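Local coordinates for protein lipoteichoic acid primase (Listeria monocytogenes, PDB 4UOP) that belongs to the sulfatase-like family of metal-dependent enzymes, as an extracellular catalytic domain that carries a bound magnesium ion, at residues Ser106-Ala111 and Tyr161-Phe166; Glu112-Val115 and Phe120-Gly123; Phe153-Ala158 and Glu194-Lys199. All coordinates share one frame; numbering follows the deposited sequence.

Contact 1. Residues Ser106-Ala111 and Tyr161-Phe166; sequences SNTADA and YNRDEF. With MG (magnesium ion), chain J.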
loop_
_atom_site.group_PDB
_atom_site.type_symbol
_atom_site.label_atom_id
_atom_site.label_comp_id
_atom_site.label_asym_id
_atom_site.label_seq_id
_atom_site.Cartn_x
_atom_site.Cartn_y
_atom_site.Cartn_z
ATOM N N SER B 106 -3.306 4.194 -3.889
ATOM C CA SER B 106 -3.899 4.428 -5.205
ATOM C C SER B 106 -3.968 5.931 -5.470
ATOM O O SER B 106 -4.976 6.572 -5.207
ATOM C CB SER B 106 -5.283 3.789 -5.241
ATOM O OG SER B 106 -5.814 3.807 -6.552
ATOM N N ASN B 107 -2.890 6.487 -6.003
ATOM C CA ASN B 107 -2.664 7.923 -5.867
ATOM C C ASN B 107 -3.795 8.845 -6.391
ATOM O O ASN B 107 -4.313 9.670 -5.635
ATOM C CB ASN B 107 -1.283 8.326 -6.377
ATOM C CG ASN B 107 -0.962 7.779 -7.751
ATOM O OD1 ASN B 107 -1.837 7.316 -8.486
ATOM N ND2 ASN B 107 0.325 7.852 -8.114
ATOM N N THR B 108 -4.210 8.666 -7.643
ATOM C CA THR B 108 -5.265 9.489 -8.211
ATOM C C THR B 108 -6.584 9.371 -7.416
ATOM O O THR B 108 -7.199 10.373 -7.085
ATOM C CB THR B 108 -5.540 9.148 -9.683
ATOM O OG1 THR B 108 -4.310 9.144 -10.420
ATOM C CG2 THR B 108 -6.490 10.174 -10.290
ATOM N N ALA B 109 -6.981 8.134 -7.119
ATOM C CA ALA B 109 -8.193 7.877 -6.361
ATOM C C ALA B 109 -8.095 8.372 -4.921
ATOM O O ALA B 109 -9.097 8.815 -4.356
ATOM C CB ALA B 109 -8.553 6.404 -6.403
ATOM N N ASP B 110 -6.913 8.266 -4.319
ATOM C CA ASP B 110 -6.687 8.798 -2.982
ATOM C C ASP B 110 -6.794 10.328 -2.954
ATOM O O ASP B 110 -7.260 10.895 -1.968
ATOM C CB ASP B 110 -5.331 8.355 -2.424
ATOM C CG ASP B 110 -5.283 6.867 -2.108
ATOM O OD1 ASP B 110 -6.355 6.232 -1.976
ATOM O OD2 ASP B 110 -4.168 6.340 -1.961
ATOM N N ALA B 111 -6.392 10.983 -4.040
ATOM C CA ALA B 111 -6.572 12.419 -4.148
ATOM C C ALA B 111 -8.051 12.765 -4.144
ATOM O O ALA B 111 -8.493 13.634 -3.392
ATOM C CB ALA B 111 -5.895 12.946 -5.396
ATOM N N TYR B 161 -10.706 1.850 -10.221
ATOM C CA TYR B 161 -10.693 2.203 -8.797
ATOM C C TYR B 161 -12.080 2.188 -8.148
ATOM O O TYR B 161 -12.295 2.862 -7.136
ATOM C CB TYR B 161 -10.049 3.585 -8.574
ATOM C CG TYR B 161 -8.812 3.846 -9.406
ATOM C CD1 TYR B 161 -7.756 2.941 -9.426
ATOM C CD2 TYR B 161 -8.701 5.004 -10.170
ATOM C CE1 TYR B 161 -6.626 3.182 -10.193
ATOM C CE2 TYR B 161 -7.568 5.262 -10.934
ATOM C CZ TYR B 161 -6.538 4.347 -10.951
ATOM O OH TYR B 161 -5.418 4.623 -11.715
ATOM N N ASN B 162 -13.006 1.424 -8.720
ATOM C CA ASN B 162 -14.348 1.308 -8.171
ATOM C C ASN B 162 -15.111 2.650 -8.198
ATOM O O ASN B 162 -15.984 2.876 -7.370
ATOM C CB ASN B 162 -14.273 0.768 -6.740
ATOM C CG ASN B 162 -15.590 0.208 -6.247
ATOM O OD1 ASN B 162 -16.287 -0.471 -6.981
ATOM N ND2 ASN B 162 -15.924 0.475 -4.987
ATOM N N ARG B 163 -14.795 3.513 -9.159
ATOM C CA ARG B 163 -15.422 4.842 -9.237
ATOM C C ARG B 163 -16.944 4.770 -9.424
ATOM O O ARG B 163 -17.678 5.602 -8.872
ATOM C CB ARG B 163 -14.810 5.689 -10.356
ATOM C CG ARG B 163 -13.541 6.410 -9.942
ATOM C CD ARG B 163 -12.765 6.889 -11.162
ATOM N NE ARG B 163 -11.615 7.730 -10.795
ATOM C CZ ARG B 163 -10.487 7.815 -11.513
ATOM N NH1 ARG B 163 -10.331 7.113 -12.637
ATOM N NH2 ARG B 163 -9.495 8.598 -11.111
ATOM N N ASP B 164 -17.404 3.772 -10.178
ATOM C CA ASP B 164 -18.839 3.596 -10.430
ATOM C C ASP B 164 -19.647 3.250 -9.168
ATOM O O ASP B 164 -20.851 3.473 -9.136
ATOM C CB ASP B 164 -19.104 2.601 -11.570
ATOM C CG ASP B 164 -18.493 1.236 -11.343
ATOM O OD1 ASP B 164 -17.957 0.958 -10.244
ATOM O OD2 ASP B 164 -18.553 0.429 -12.303
ATOM N N GLU B 165 -18.986 2.741 -8.129
ATOM C CA GLU B 165 -19.594 2.643 -6.782
ATOM C C GLU B 165 -19.231 3.804 -5.856
ATOM O O GLU B 165 -20.047 4.250 -5.040
ATOM C CB GLU B 165 -19.168 1.335 -6.114
ATOM C CG GLU B 165 -19.549 0.087 -6.893
ATOM C CD GLU B 165 -21.052 -0.066 -7.061
ATOM O OE1 GLU B 165 -21.808 0.352 -6.148
ATOM O OE2 GLU B 165 -21.479 -0.611 -8.105
ATOM N N PHE B 166 -17.994 4.273 -5.945
ATOM C CA PHE B 166 -17.516 5.352 -5.083
ATOM C C PHE B 166 -18.267 6.664 -5.307
ATOM O O PHE B 166 -18.599 7.361 -4.355
ATOM C CB PHE B 166 -16.011 5.537 -5.283
ATOM C CG PHE B 166 -15.446 6.751 -4.626
ATOM C CD1 PHE B 166 -15.532 6.919 -3.246
ATOM C CD2 PHE B 166 -14.827 7.735 -5.383
ATOM C CE1 PHE B 166 -15.000 8.043 -2.644
ATOM C CE2 PHE B 166 -14.291 8.856 -4.778
ATOM C CZ PHE B 166 -14.384 9.010 -3.409
HETATM MG MG MG J . -2.794 10.546 -10.796
HETATM O O HOH W 1 -1.894 8.591 -11.322
HETATM O O HOH W 2 -4.846 7.313 -12.128
#

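Contact 2. Residues Glu112-Val115 and Phe120-Gly123; sequences EWSV and FPSG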
loop_
_atom_site.group_PDB
_atom_site.type_symbol
_atom_site.label_atom_id
_atom_site.label_comp_id
_atom_site.label_asym_id
_atom_site.label_seq_id
_atom_site.Cartn_x
_atom_site.Cartn_y
_atom_site.Cartn_z
ATOM N N GLU B 112 -8.826 12.075 -4.984
ATOM C CA GLU B 112 -10.257 12.280 -5.037
ATOM C C GLU B 112 -10.877 12.013 -3.671
ATOM O O GLU B 112 -11.713 12.793 -3.214
ATOM C CB GLU B 112 -10.887 11.365 -6.074
ATOM C CG GLU B 112 -10.537 11.716 -7.521
ATOM C CD GLU B 112 -11.373 10.908 -8.497
ATOM O OE1 GLU B 112 -12.567 11.219 -8.641
ATOM O OE2 GLU B 112 -10.830 9.947 -9.095
ATOM N N TRP B 113 -10.480 10.904 -3.045
ATOM C CA TRP B 113 -10.977 10.555 -1.708
ATOM C C TRP B 113 -10.785 11.705 -0.718
ATOM O O TRP B 113 -11.724 12.077 0.026
ATOM C CB TRP B 113 -10.284 9.285 -1.180
ATOM C CG TRP B 113 -10.729 8.949 0.208
ATOM C CD1 TRP B 113 -10.188 9.400 1.368
ATOM C CD2 TRP B 113 -11.860 8.156 0.579
ATOM N NE1 TRP B 113 -10.898 8.921 2.446
ATOM C CE2 TRP B 113 -11.927 8.151 1.988
ATOM C CE3 TRP B 113 -12.812 7.433 -0.141
ATOM C CZ2 TRP B 113 -12.915 7.460 2.684
ATOM C CZ3 TRP B 113 -13.791 6.745 0.555
ATOM C CH2 TRP B 113 -13.831 6.759 1.946
ATOM N N SER B 114 -9.556 12.209 -0.669
ATOM C CA SER B 114 -9.165 13.289 0.237
ATOM C C SER B 114 -9.992 14.543 0.005
ATOM O O SER B 114 -10.501 15.158 0.940
ATOM C CB SER B 114 -7.678 13.621 0.044
ATOM O OG SER B 114 -6.868 12.591 0.539
ATOM N N VAL B 115 -10.146 14.902 -1.259
ATOM C CA VAL B 115 -10.870 16.107 -1.605
ATOM C C VAL B 115 -12.370 15.990 -1.309
ATOM O O VAL B 115 -12.957 16.891 -0.689
ATOM C CB VAL B 115 -10.596 16.500 -3.070
ATOM C CG1 VAL B 115 -11.456 17.679 -3.492
ATOM C CG2 VAL B 115 -9.114 16.826 -3.229
ATOM N N PHE B 120 -8.628 11.002 5.641
ATOM C CA PHE B 120 -7.355 10.509 5.116
ATOM C C PHE B 120 -7.526 9.236 4.305
ATOM O O PHE B 120 -8.348 8.376 4.633
ATOM C CB PHE B 120 -6.359 10.281 6.259
ATOM C CG PHE B 120 -5.891 11.547 6.902
ATOM C CD1 PHE B 120 -4.873 12.286 6.336
ATOM C CD2 PHE B 120 -6.486 12.010 8.075
ATOM C CE1 PHE B 120 -4.440 13.462 6.926
ATOM C CE2 PHE B 120 -6.064 13.190 8.671
ATOM C CZ PHE B 120 -5.035 13.920 8.100
ATOM N N PRO B 121 -6.737 9.094 3.232
ATOM C CA PRO B 121 -6.713 7.798 2.576
ATOM C C PRO B 121 -6.101 6.784 3.523
ATOM O O PRO B 121 -5.400 7.164 4.461
ATOM C CB PRO B 121 -5.831 8.028 1.352
ATOM C CG PRO B 121 -5.006 9.202 1.692
ATOM C CD PRO B 121 -5.785 10.048 2.647
ATOM N N SER B 122 -6.410 5.520 3.318
ATOM C CA SER B 122 -5.938 4.477 4.216
ATOM C C SER B 122 -4.444 4.218 4.057
ATOM O O SER B 122 -3.864 4.483 2.995
ATOM C CB SER B 122 -6.739 3.197 3.981
ATOM O OG SER B 122 -6.221 2.124 4.723
ATOM N N GLY B 123 -3.820 3.713 5.121
ATOM C CA GLY B 123 -2.442 3.215 5.051
ATOM C C GLY B 123 -2.376 1.824 4.423
ATOM O O GLY B 123 -1.307 1.364 4.043
#

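Contact 3. Residues Phe153-Ala158 and Glu194-Lys199; sequences FHTNDA and EVLYNK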
loop_
_atom_site.group_PDB
_atom_site.type_symbol
_atom_site.label_atom_id
_atom_site.label_comp_id
_atom_site.label_asym_id
_atom_site.label_seq_id
_atom_site.Cartn_x
_atom_site.Cartn_y
_atom_site.Cartn_z
ATOM N N PHE B 153 -16.524 14.262 -13.942
ATOM C CA PHE B 153 -16.202 14.002 -15.344
ATOM C C PHE B 153 -14.794 13.435 -15.444
ATOM O O PHE B 153 -13.849 14.014 -14.924
ATOM C CB PHE B 153 -16.215 15.306 -16.154
ATOM C CG PHE B 153 -17.550 16.018 -16.194
ATOM C CD1 PHE B 153 -17.969 16.815 -15.122
ATOM C CD2 PHE B 153 -18.369 15.923 -17.296
ATOM C CE1 PHE B 153 -19.169 17.499 -15.172
ATOM C CE2 PHE B 153 -19.590 16.590 -17.337
ATOM C CZ PHE B 153 -19.987 17.379 -16.274
ATOM N N HIS B 154 -14.653 12.314 -16.149
ATOM C CA HIS B 154 -13.343 11.723 -16.409
ATOM C C HIS B 154 -13.484 10.830 -17.627
ATOM O O HIS B 154 -14.487 10.132 -17.738
ATOM C CB HIS B 154 -12.887 10.918 -15.200
ATOM C CG HIS B 154 -11.534 10.292 -15.359
ATOM N ND1 HIS B 154 -10.379 11.031 -15.520
ATOM C CD2 HIS B 154 -11.154 8.995 -15.370
ATOM C CE1 HIS B 154 -9.346 10.214 -15.610
ATOM N NE2 HIS B 154 -9.790 8.972 -15.530
ATOM N N THR B 155 -12.509 10.860 -18.540
ATOM C CA THR B 155 -12.693 10.222 -19.851
ATOM C C THR B 155 -12.399 8.720 -19.880
ATOM O O THR B 155 -12.686 8.074 -20.892
ATOM C CB THR B 155 -11.888 10.909 -20.976
ATOM O OG1 THR B 155 -10.486 10.721 -20.759
ATOM C CG2 THR B 155 -12.209 12.406 -21.056
ATOM N N ASN B 156 -11.868 8.164 -18.797
ATOM C CA ASN B 156 -11.689 6.716 -18.704
ATOM C C ASN B 156 -12.921 5.997 -18.126
ATOM O O ASN B 156 -13.870 6.635 -17.658
ATOM C CB ASN B 156 -10.462 6.390 -17.854
ATOM C CG ASN B 156 -9.706 5.173 -18.352
ATOM O OD1 ASN B 156 -10.214 4.374 -19.151
ATOM N ND2 ASN B 156 -8.476 5.018 -17.869
ATOM N N ASP B 157 -12.898 4.669 -18.164
ATOM C CA ASP B 157 -14.023 3.863 -17.685
ATOM C C ASP B 157 -14.145 3.915 -16.161
ATOM O O ASP B 157 -13.161 3.781 -15.454
ATOM C CB ASP B 157 -13.876 2.409 -18.149
ATOM C CG ASP B 157 -13.982 2.263 -19.670
ATOM O OD1 ASP B 157 -15.105 2.382 -20.215
ATOM O OD2 ASP B 157 -12.947 2.019 -20.331
ATOM N N ALA B 158 -15.363 4.100 -15.669
ATOM C CA ALA B 158 -15.605 4.304 -14.240
ATOM C C ALA B 158 -15.451 3.031 -13.404
ATOM O O ALA B 158 -15.449 3.109 -12.174
ATOM C CB ALA B 158 -16.984 4.901 -14.015
ATOM N N GLU B 194 -8.609 17.769 -24.149
ATOM C CA GLU B 194 -9.420 18.617 -25.022
ATOM C C GLU B 194 -10.857 18.100 -25.116
ATOM O O GLU B 194 -11.792 18.871 -25.056
ATOM C CB GLU B 194 -8.828 18.742 -26.432
ATOM C CG GLU B 194 -9.589 19.723 -27.316
ATOM C CD GLU B 194 -8.833 20.118 -28.583
ATOM O OE1 GLU B 194 -7.885 19.409 -28.977
ATOM O OE2 GLU B 194 -9.192 21.158 -29.187
ATOM N N VAL B 195 -11.021 16.790 -25.251
ATOM C CA VAL B 195 -12.358 16.184 -25.336
ATOM C C VAL B 195 -13.075 16.306 -23.973
ATOM O O VAL B 195 -14.279 16.576 -23.920
ATOM C CB VAL B 195 -12.269 14.712 -25.784
ATOM C CG1 VAL B 195 -13.617 14.024 -25.693
ATOM C CG2 VAL B 195 -11.724 14.617 -27.217
ATOM N N LEU B 196 -12.325 16.123 -22.884
ATOM C CA LEU B 196 -12.875 16.281 -21.529
ATOM C C LEU B 196 -13.542 17.635 -21.399
ATOM O O LEU B 196 -14.741 17.729 -21.070
ATOM C CB LEU B 196 -11.770 16.125 -20.469
ATOM C CG LEU B 196 -12.128 16.517 -19.031
ATOM C CD1 LEU B 196 -13.141 15.534 -18.465
ATOM C CD2 LEU B 196 -10.878 16.570 -18.184
ATOM N N TYR B 197 -12.796 18.690 -21.727
ATOM C CA TYR B 197 -13.299 20.040 -21.526
ATOM C C TYR B 197 -14.391 20.414 -22.535
ATOM O O TYR B 197 -15.377 21.067 -22.188
ATOM C CB TYR B 197 -12.162 21.056 -21.569
ATOM C CG TYR B 197 -11.116 20.849 -20.496
ATOM C CD1 TYR B 197 -11.484 20.724 -19.151
ATOM C CD2 TYR B 197 -9.769 20.787 -20.810
ATOM C CE1 TYR B 197 -10.531 20.519 -18.170
ATOM C CE2 TYR B 197 -8.806 20.605 -19.834
ATOM C CZ TYR B 197 -9.192 20.458 -18.499
ATOM O OH TYR B 197 -8.232 20.246 -17.523
ATOM N N ASN B 198 -14.209 20.009 -23.788
ATOM C CA ASN B 198 -15.189 20.321 -24.828
ATOM C C ASN B 198 -16.542 19.642 -24.644
ATOM O O ASN B 198 -17.560 20.205 -25.006
ATOM C CB ASN B 198 -14.625 20.005 -26.216
ATOM C CG ASN B 198 -13.668 21.066 -26.705
ATOM O OD1 ASN B 198 -13.670 22.189 -26.214
ATOM N ND2 ASN B 198 -12.855 20.722 -27.694
ATOM N N LYS B 199 -16.560 18.427 -24.127
ATOM C CA LYS B 199 -17.820 17.742 -23.896
ATOM C C LYS B 199 -18.434 18.091 -22.543
ATOM O O LYS B 199 -19.642 18.060 -22.410
ATOM C CB LYS B 199 -17.674 16.241 -24.069
ATOM C CG LYS B 199 -17.400 15.868 -25.527
ATOM C CD LYS B 199 -17.495 14.376 -25.761
ATOM C CE LYS B 199 -17.497 14.044 -27.244
ATOM N NZ LYS B 199 -18.822 14.308 -27.874
#

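Contact 1. Residues Ser106-Ala111 and Tyr161-Phe166
The methyl of Ala109 presses against the root of the Tyr161 side chain, the two CB atoms lying 3.9 Å apart. This is the tight part of the contact: a small residue on the first turn of helix 107-117 lets the aromatic residue approach the backbone closely. With its CG beside the backbone N (chi1 -41°), Tyr161 lays its ring along this turn, where Ser106 OG approaches CD1 obliquely at 3.6 Å. The CD2 edge of the ring is turned to the Arg163 guanidinium, CD2 standing 3.5 Å above its plane, over its centre, so the two flat groups meet edge to face. The arginine chain, extended from CG to NE, carries this group to Thr108, whose CG2 sits 3.5 Å from Arg163 NH2 at the guanidinium edge. NH2 also forms a salt bridge with Glu112, one helical turn beyond Thr108, which fixes the charged end.

The looser side is wet. Here Tyr161 OH does not reach the helix directly; a single water spans the gap, 2.8 Å from Tyr161 OH and 2.6 Å from Thr108 OG1. Threonine suits this boundary because its two branches do different work: CG2, anti to the backbone N, turns to the arginine, while OG1 (chi1 -51°) binds the magnesium ion at 2.1 Å. A second, metal-bound water donates to Asn107 OD1. Glu66, Asp284 and His285 complete the protein ligands of the magnesium, so this helix N-terminus, with its metal-binding threonine, forms part of the metal centre of a sulfatase-like catalytic domain.

Contact 2. Residues Glu112-Val115 and Phe120-Gly123
Ser114 OG is held by two hydrogen-bond partners, the carbonyl oxygens of Thr102 and of Asp110, the latter one turn back in its own helix. With OG beside the backbone N (chi1 -71°), the hydroxyl lies back over the preceding turn, where the Asp110 carbonyl is within its range. Both partners are acceptors, so the single hydroxyl proton is probably shared or directed chiefly to one of them. Pro121 CD packs 3.5 Å from Ser114 OG. Serine fits this place because it is small enough for the chain to return closely past the helix, with the CA atoms of Ser114 and Phe120 only 5.9 Å apart.

Trp113 supplies the large surface. Its CG stands anti to the backbone N (chi1 177°), which swings the indole out from the helix to the returning chain. The five-membered ring does the touching: CD1 lies 3.9 Å from Pro121 N, and NE1 is 3.4 Å from Phe120 O, both approached obliquely. Proline is apt beside the indole, since its nitrogen has no hydrogen that would need an acceptor there.

The side chain of Phe120 sets out away from the helix, and its ring packs on Leu425 of helix 412-433 and on Ile339. Pro121 O is taken by Arg374, and Ser122 OG bonds to the backbone N atoms of Tyr124 and Tyr125, the former as in an ST turn.

Within the sulfatase-like domain, the chain leaving helix 107-117 thus folds back against that helix's own later turns before helix 127-130 begins. The chemistry implies a buried turn-back whose polar groups find partners around it, while the indole lies close against the Phe120-Pro121 peptide and the serine hydroxyl against the proline ring.

Contact 3. Residues Phe153-Ala158 and Glu194-Lys199
Thr155 and Leu196 cross at about a right angle, the threonine methyl meeting the base of the leucine: Thr155 CG2 is 3.8 Å from Leu196 CB and 4.0 Å from Leu196 CA. The approach is thus to the helix surface itself, with the methyl set against the backbone of helix 193-209 rather than against the leucine tip. Threonine can do this because its OG1 occupies the crowded position between backbone N and carbonyl carbon (chi1 67°), which places CG2 beside the backbone N and facing the helix. The hydroxyl is used separately, bonded to Pro191 O and Ser190 OG in the short strand 190-191 just before the same helix. One residue thereby offers a methyl to the helix and a polar hold to the chain preceding it.

Leucine answers with its CD1 branch. Its CG lies anti to the backbone N (chi1 169°), and the chain reaches past Thr155 to the end of strand 149-153, where Leu196 CD1 rests 3.9 Å from Phe153 CB and equally 3.9 Å from Phe153 O. The same methyl lies 4.2 Å from His154 N, so it runs along the backbone joining the two residues.

The phenylalanine meets the leucine through its CB, while its ring stacks with Tyr176 of the neighbouring strand. The side chain of His154 starts away from the helix, with ND1 bonded to Ile219 O. Phe181 of helix 178-181 touches both Thr155 and Leu196.

The contact joins helix 193-209 to the end of strand 149-153, a parallel-paired strand of the central mixed sheet. Its side chains meet through methyl and methylene groups, and the leucine also rests on backbone atoms; with polar ends led off to other partners, cohesion should depend on close fit and the exclusion of water.

In the fold
Contacts 1 and 2 share helix 107-117 and have centres 9 Å apart: the first uses its metal-binding start, the second its later turns. Phe166 CE1 packs 3.4 Å from Trp113 CE3, and Asp110 CG lies 3.7 Å from Pro121 CB. Contact 3, centred 16 Å from contact 1, joins it through helix 163-169, where Asp164 N probably bonds to Ala158 O at 2.9 Å and Arg163 NH1 packs on His154 CD2. That histidine side chain lies about 8 Å from the magnesium, and Ser114 about 12 Å, whereas Thr108 binds it directly. Contacts 2 and 3 do not touch, their nearest atoms being about 6 Å apart, so contact 1 links both to the metal site.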